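Glycerophosphoryl diester phosphodiesterase (Parabacteroides distasonis, PDB 3MZ2) probably hydrolyses glycerophosphodiesters to glycerol 3-phosphate and an alcohol. Local coordinates at residues A207-K212 and E219-L224; A184-K187 and A191-D194; P211-E216 and I256-D261. One frame throughout, in Å; residues are numbered along the deposited sequence.

Contact 1: A207-K212 and E219-L224; sequences AYVGPK and EVIDML
Leu224 presses a single methyl group against two residues of the strand. Its CD1 lies 3.7 Å from Ala207 CB and 3.9 Å from Val209 CG1, so one branch of the leucine bridges two strand positions on the same side of the sheet. Val209 and Leu224 run past each other in opposite directions, meeting flank to flank. The other branch of the valine serves a second helix residue: Val209 CG2 approaches Ile221 CG1 at 4.2 Å, a looser contact made one helical turn before Leu224. With chi1 at -60°, the valine has CG1 beside its own backbone N and CG2 between N and the carbonyl carbon, an orientation that gives each methyl a different helix partner.

Tyr208, between Ala207 and Val209, points the opposite way and meets Phe185 edge to face. Strand 207-210 and helix 219-224 are nearly antiparallel, at 168°, with their axes 10.1 Å apart. The strand is held in the sheet by backbone hydrogen bonds from Ala207 and Val209 to Met232 and from Tyr208 to Ala184 and Val186. Farther out, Trp202 and Cys231 also touch Leu224, while Ile233 of the next strand touches Val209. Helix 215-226 thus covers strand 205-210 within a beta-alpha-beta unit that continues into strand 231-234.

No hydrogen bond joins the two segments, and all the touching residues are buried. The chemistry implies that helix and strand are held together here by apolar contact alone, while the strand's backbone bonds go to its neighbouring strands and the helix's run along the helix, as from Leu224 N to Val220 O.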
# COMPACT_ATOMS: atom_id res chain seq x y z
N ALA A 207 14.43 12.72 -4.10
CA ALA A 207 13.03 13.02 -3.83
C ALA A 207 12.11 12.85 -5.00
O ALA A 207 12.37 13.43 -6.05
CB ALA A 207 12.90 14.44 -3.26
N TYR A 208 11.02 12.13 -4.77
CA TYR A 208 9.91 12.03 -5.67
C TYR A 208 8.96 13.17 -5.30
O TYR A 208 8.52 13.25 -4.14
CB TYR A 208 9.22 10.67 -5.55
CG TYR A 208 7.92 10.61 -6.30
CD1 TYR A 208 7.88 10.86 -7.67
CD2 TYR A 208 6.72 10.38 -5.66
CE1 TYR A 208 6.70 10.87 -8.37
CE2 TYR A 208 5.51 10.35 -6.37
CZ TYR A 208 5.54 10.60 -7.74
OH TYR A 208 4.37 10.61 -8.50
N VAL A 209 8.77 14.12 -6.23
CA VAL A 209 7.94 15.29 -5.96
C VAL A 209 6.57 15.25 -6.63
O VAL A 209 5.85 16.22 -6.58
CB VAL A 209 8.66 16.61 -6.29
CG1 VAL A 209 10.00 16.79 -5.44
CG2 VAL A 209 8.99 16.74 -7.82
N GLY A 210 6.23 14.14 -7.31
CA GLY A 210 4.86 13.98 -7.82
C GLY A 210 4.80 13.79 -9.32
O GLY A 210 5.85 13.62 -9.98
N PRO A 211 3.59 13.83 -9.86
CA PRO A 211 3.36 13.53 -11.26
C PRO A 211 3.28 14.75 -12.14
O PRO A 211 3.13 14.60 -13.35
CB PRO A 211 2.03 12.77 -11.23
CG PRO A 211 1.30 13.43 -10.13
CD PRO A 211 2.34 13.70 -9.07
N LYS A 212 3.41 15.93 -11.56
CA LYS A 212 3.21 17.16 -12.29
C LYS A 212 3.91 18.32 -11.61
O LYS A 212 4.11 18.36 -10.41
CB LYS A 212 1.72 17.47 -12.44
CG LYS A 212 1.07 17.81 -11.12
CD LYS A 212 -0.42 18.15 -11.30
CE LYS A 212 -1.09 18.26 -9.97
NZ LYS A 212 -2.59 18.46 -10.10
N GLU A 219 8.51 25.36 -5.69
CA GLU A 219 9.01 25.88 -4.44
C GLU A 219 9.65 24.73 -3.65
O GLU A 219 10.73 24.90 -3.10
CB GLU A 219 7.86 26.53 -3.66
CG GLU A 219 8.26 27.39 -2.46
CD GLU A 219 8.70 26.57 -1.27
OE1 GLU A 219 8.07 25.51 -0.98
OE2 GLU A 219 9.68 27.01 -0.61
N VAL A 220 8.99 23.58 -3.59
CA VAL A 220 9.58 22.40 -2.93
C VAL A 220 10.89 22.00 -3.59
O VAL A 220 11.87 21.70 -2.92
CB VAL A 220 8.58 21.25 -2.85
CG1 VAL A 220 9.22 19.97 -2.30
CG2 VAL A 220 7.35 21.67 -2.01
N ILE A 221 10.93 22.03 -4.93
CA ILE A 221 12.14 21.66 -5.64
C ILE A 221 13.29 22.60 -5.30
O ILE A 221 14.42 22.14 -5.10
CB ILE A 221 11.89 21.63 -7.18
CG1 ILE A 221 10.98 20.46 -7.58
CG2 ILE A 221 13.19 21.58 -7.91
CD1 ILE A 221 10.38 20.63 -8.98
N ASP A 222 13.00 23.91 -5.23
CA ASP A 222 14.01 24.91 -4.81
C ASP A 222 14.53 24.63 -3.39
O ASP A 222 15.76 24.63 -3.17
CB ASP A 222 13.43 26.32 -4.92
CG ASP A 222 13.36 26.84 -6.35
OD1 ASP A 222 13.99 26.26 -7.25
OD2 ASP A 222 12.67 27.89 -6.55
N MSE A 223 13.63 24.32 -2.46
CA MSE A 223 14.00 23.95 -1.08
C MSE A 223 14.91 22.73 -1.07
O MSE A 223 15.90 22.67 -0.33
CB MSE A 223 12.77 23.63 -0.25
CG MSE A 223 11.93 24.84 0.08
SE MSE A 223 10.30 24.33 1.01
CE MSE A 223 11.07 23.76 2.69
N LEU A 224 14.54 21.75 -1.87
CA LEU A 224 15.26 20.48 -1.92
C LEU A 224 16.63 20.64 -2.61
O LEU A 224 17.63 20.12 -2.15
CB LEU A 224 14.41 19.40 -2.59
CG LEU A 224 13.25 18.89 -1.73
CD1 LEU A 224 12.30 18.04 -2.57
CD2 LEU A 224 13.78 18.15 -0.47

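Contact 2: A184-K187 and A191-D194; sequences AFVK and AVQD
Val186 lays its CG1 methyl over the start of helix 189-197, where it meets Val192 CG2 at 3.6 Å and comes within 3.8 Å of the Val192 backbone N. The two valines cross obliquely, each offering one branch to the other. In Val186 the touching methyl is the one opposite the backbone N (chi1 -162°). In Val192 it is the branch lying beside the backbone N, which explains why the same Val186 methyl meets both the side chain and the main chain of that residue.

Ala191 makes the other half of the contact. Its CB points at the chain just after the strand and touches it at several places: Val186 CA and Lys187 N are both 3.9 Å away, and Val186 CG1 is at the same distance. The carbonyl oxygen of Phe185 is a more distant neighbour of this methyl, at 4.2 Å. Here the small alanine lies directly against main chain, and the CA atoms of Val186 and Ala191 are only 5.2 Å apart. No hydrogen bond passes between the two segments. The ring of Phe185 turns from the helix; the backbone O of Phe185 accepts a hydrogen bond from Tyr195 OH, one turn farther along the helix, adding a polar tie beside the apolar contact.

The turn between the segments is short, and Thr188 OG1 accepts a hydrogen bond from Ala191 N. Strand 182-185 runs between parallel strands 160-164 and 205-210, the second of which Val186 touches at Ala207, while helix 189-197 folds back over its outer side as the helical part of a beta-alpha-beta unit, with Trp202 and Arg227 also touching Val192.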
# COMPACT_ATOMS: atom_id res chain seq x y z
N ALA A 184 12.50 9.15 -1.52
CA ALA A 184 11.52 9.64 -0.56
C ALA A 184 10.43 10.46 -1.24
O ALA A 184 10.73 11.29 -2.06
CB ALA A 184 12.24 10.50 0.51
N PHE A 185 9.16 10.21 -0.91
CA PHE A 185 8.08 11.07 -1.35
C PHE A 185 8.19 12.40 -0.64
O PHE A 185 8.13 12.48 0.60
CB PHE A 185 6.73 10.42 -1.05
CG PHE A 185 6.31 9.35 -2.05
CD1 PHE A 185 7.21 8.40 -2.47
CD2 PHE A 185 5.00 9.28 -2.51
CE1 PHE A 185 6.86 7.45 -3.43
CE2 PHE A 185 4.62 8.29 -3.45
CZ PHE A 185 5.57 7.37 -3.89
N VAL A 186 8.33 13.47 -1.41
CA VAL A 186 8.48 14.80 -0.82
C VAL A 186 7.68 15.76 -1.66
O VAL A 186 8.23 16.45 -2.50
CB VAL A 186 9.97 15.32 -0.70
CG1 VAL A 186 10.01 16.47 0.30
CG2 VAL A 186 10.92 14.25 -0.30
N LYS A 187 6.37 15.80 -1.44
CA LYS A 187 5.50 16.54 -2.37
C LYS A 187 5.13 17.94 -1.89
O LYS A 187 4.60 18.74 -2.66
CB LYS A 187 4.23 15.73 -2.60
CG LYS A 187 4.49 14.36 -3.19
CD LYS A 187 3.30 13.49 -3.16
CE LYS A 187 2.53 13.46 -4.42
NZ LYS A 187 1.16 12.89 -4.16
N ALA A 191 6.20 17.84 4.04
CA ALA A 191 6.98 16.60 3.81
C ALA A 191 8.48 16.90 4.04
O ALA A 191 9.14 16.12 4.68
CB ALA A 191 6.75 15.96 2.43
N VAL A 192 8.95 18.07 3.62
CA VAL A 192 10.37 18.41 3.83
C VAL A 192 10.66 18.38 5.34
O VAL A 192 11.66 17.79 5.76
CB VAL A 192 10.73 19.78 3.25
CG1 VAL A 192 12.18 20.21 3.65
CG2 VAL A 192 10.51 19.78 1.69
N GLN A 193 9.76 19.00 6.12
CA GLN A 193 9.92 19.10 7.56
C GLN A 193 9.88 17.72 8.22
O GLN A 193 10.63 17.46 9.18
CB GLN A 193 8.86 20.02 8.21
CG GLN A 193 9.09 20.32 9.72
CD GLN A 193 10.30 21.23 9.97
OE1 GLN A 193 10.44 22.28 9.34
NE2 GLN A 193 11.16 20.82 10.90
N ASP A 194 8.97 16.89 7.76
CA ASP A 194 8.81 15.49 8.23
C ASP A 194 10.15 14.73 8.20
O ASP A 194 10.55 14.08 9.19
CB ASP A 194 7.78 14.76 7.34
CG ASP A 194 7.49 13.36 7.79
OD1 ASP A 194 7.61 13.08 9.01
OD2 ASP A 194 7.12 12.54 6.94

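Contact 3: P211-E216 and I256-D261; sequences PKITPE and IRQGVD
The backbones approach most closely at Ile213 and Gln258, whose CA atoms are 8.1 Å apart, where the loop leading into helix 215-226 passes the turn that ends helix 245-257 and leads on to strand 262-265. Ile213 spans the distance alone from its side. Its terminal CD1 lies 3.7 Å from Val260 CG2, and these two side chains reach toward each other tip to tip; Ile213 CG1 follows at 4.0 Å from the same methyl. The isoleucine has CG1 opposite its carbonyl carbon (chi1 -69°) and an extended chi2, which carries CD1 out to the far turn.

Gln258 is met differently. The base of its side chain crosses the isoleucine at a slant, with Gln258 CB 3.7 Å from Ile213 CD1. CD1 is consequently in touch with both residues that flank Gly259. That glycine, with positive phi (105°), completes a Schellman motif, in which Gly259 N bonds to Ile256 O at 2.9 Å. The reversal places Gln258 and Val260 beside the same isoleucine.

Ile255 and Ile233 touch both Ile213 and Val260, extending the apolar patch toward the sheet. Next to Ile213, Thr214 is the N-cap of helix 215-226, its OG1 bonded to Val217 N. The contact thus joins one helix start to the end of another: the residue before a capped helix start packs on the two residues either side of a Schellman glycine, in the outer helical layer of the TIM barrel.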
# COMPACT_ATOMS: atom_id res chain seq x y z
N PRO A 211 3.59 13.83 -9.86
CA PRO A 211 3.36 13.53 -11.26
C PRO A 211 3.28 14.75 -12.14
O PRO A 211 3.13 14.60 -13.35
CB PRO A 211 2.03 12.77 -11.23
CG PRO A 211 1.30 13.43 -10.13
CD PRO A 211 2.34 13.70 -9.07
N LYS A 212 3.41 15.93 -11.56
CA LYS A 212 3.21 17.16 -12.29
C LYS A 212 3.91 18.32 -11.61
O LYS A 212 4.11 18.36 -10.41
CB LYS A 212 1.72 17.47 -12.44
CG LYS A 212 1.07 17.81 -11.12
CD LYS A 212 -0.42 18.15 -11.30
CE LYS A 212 -1.09 18.26 -9.97
NZ LYS A 212 -2.59 18.46 -10.10
N ILE A 213 4.23 19.32 -12.42
CA ILE A 213 4.83 20.54 -11.96
C ILE A 213 3.79 21.62 -11.76
O ILE A 213 2.91 21.83 -12.61
CB ILE A 213 5.94 20.99 -12.94
CG1 ILE A 213 7.12 20.03 -12.89
CG2 ILE A 213 6.47 22.38 -12.62
CD1 ILE A 213 7.94 20.06 -14.14
N THR A 214 3.87 22.29 -10.60
CA THR A 214 3.01 23.42 -10.24
C THR A 214 3.93 24.42 -9.56
O THR A 214 5.05 24.04 -9.15
CB THR A 214 1.94 22.98 -9.25
OG1 THR A 214 2.56 22.62 -8.01
CG2 THR A 214 1.20 21.74 -9.76
N PRO A 215 3.50 25.69 -9.43
CA PRO A 215 4.31 26.64 -8.64
C PRO A 215 4.64 26.12 -7.21
O PRO A 215 5.80 26.33 -6.73
CB PRO A 215 3.43 27.90 -8.62
CG PRO A 215 2.70 27.81 -10.02
CD PRO A 215 2.36 26.35 -10.11
N GLU A 216 3.71 25.46 -6.54
CA GLU A 216 3.96 24.89 -5.20
C GLU A 216 5.07 23.85 -5.24
O GLU A 216 5.96 23.81 -4.36
CB GLU A 216 2.70 24.21 -4.64
CG GLU A 216 2.89 23.58 -3.21
CD GLU A 216 2.38 22.13 -3.10
OE1 GLU A 216 1.15 21.92 -3.27
OE2 GLU A 216 3.20 21.20 -2.83
N ILE A 256 12.33 18.98 -17.94
CA ILE A 256 13.74 19.28 -17.72
C ILE A 256 13.96 20.84 -17.70
O ILE A 256 14.66 21.39 -16.84
CB ILE A 256 14.65 18.56 -18.74
CG1 ILE A 256 14.51 17.03 -18.62
CG2 ILE A 256 16.12 18.96 -18.57
CD1 ILE A 256 14.74 16.47 -17.19
N ARG A 257 13.28 21.54 -18.60
CA ARG A 257 13.44 22.99 -18.69
C ARG A 257 12.96 23.68 -17.40
O ARG A 257 13.46 24.79 -17.08
CB ARG A 257 12.67 23.54 -19.89
CG ARG A 257 13.25 23.22 -21.26
CD ARG A 257 12.47 24.03 -22.33
NE ARG A 257 12.78 23.55 -23.69
CZ ARG A 257 11.95 22.86 -24.49
NH1 ARG A 257 10.69 22.54 -24.12
NH2 ARG A 257 12.38 22.48 -25.69
N GLN A 258 12.02 23.05 -16.69
CA GLN A 258 11.48 23.57 -15.43
C GLN A 258 12.41 23.32 -14.23
O GLN A 258 12.13 23.79 -13.10
CB GLN A 258 10.10 22.96 -15.11
CG GLN A 258 8.95 23.27 -16.08
CD GLN A 258 8.61 24.75 -16.17
OE1 GLN A 258 9.46 25.61 -15.93
NE2 GLN A 258 7.36 25.05 -16.54
N GLY A 259 13.49 22.59 -14.43
CA GLY A 259 14.55 22.42 -13.40
C GLY A 259 14.54 21.06 -12.70
O GLY A 259 15.34 20.81 -11.78
N VAL A 260 13.63 20.21 -13.14
CA VAL A 260 13.51 18.84 -12.59
C VAL A 260 14.71 18.01 -13.06
O VAL A 260 15.25 18.17 -14.19
CB VAL A 260 12.19 18.21 -13.03
CG1 VAL A 260 12.17 16.71 -12.71
CG2 VAL A 260 10.98 18.93 -12.36
N ASP A 261 15.19 17.15 -12.15
CA ASP A 261 16.48 16.43 -12.30
C ASP A 261 16.31 15.06 -12.90
O ASP A 261 17.21 14.56 -13.63
CB ASP A 261 17.20 16.37 -10.95
CG ASP A 261 17.30 17.75 -10.30
OD1 ASP A 261 17.89 18.65 -10.96
OD2 ASP A 261 16.68 17.94 -9.24

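Contact 1 lies on the same side of the chain's centre as each of the other two, within the alpha/beta barrel. Contact 2 closes before contact 1 opens, with centres about 9 Å apart; each packs a helix on the strand preceding it, and strands 182-185 and 205-210 are parallel neighbours, making these successive beta-alpha units. Contact 3 begins where the first segment of contact 1 ends, at Pro211 and Lys212, its centre about 7 Å from that of contact 1 and about 16 Å from that of contact 2. It links that loop to residues about 40 positions later, at the end of helix 245-257. Ile221 CD1 and Val260 CG2, 3.8 Å apart, make contacts 1 and 3 continuous.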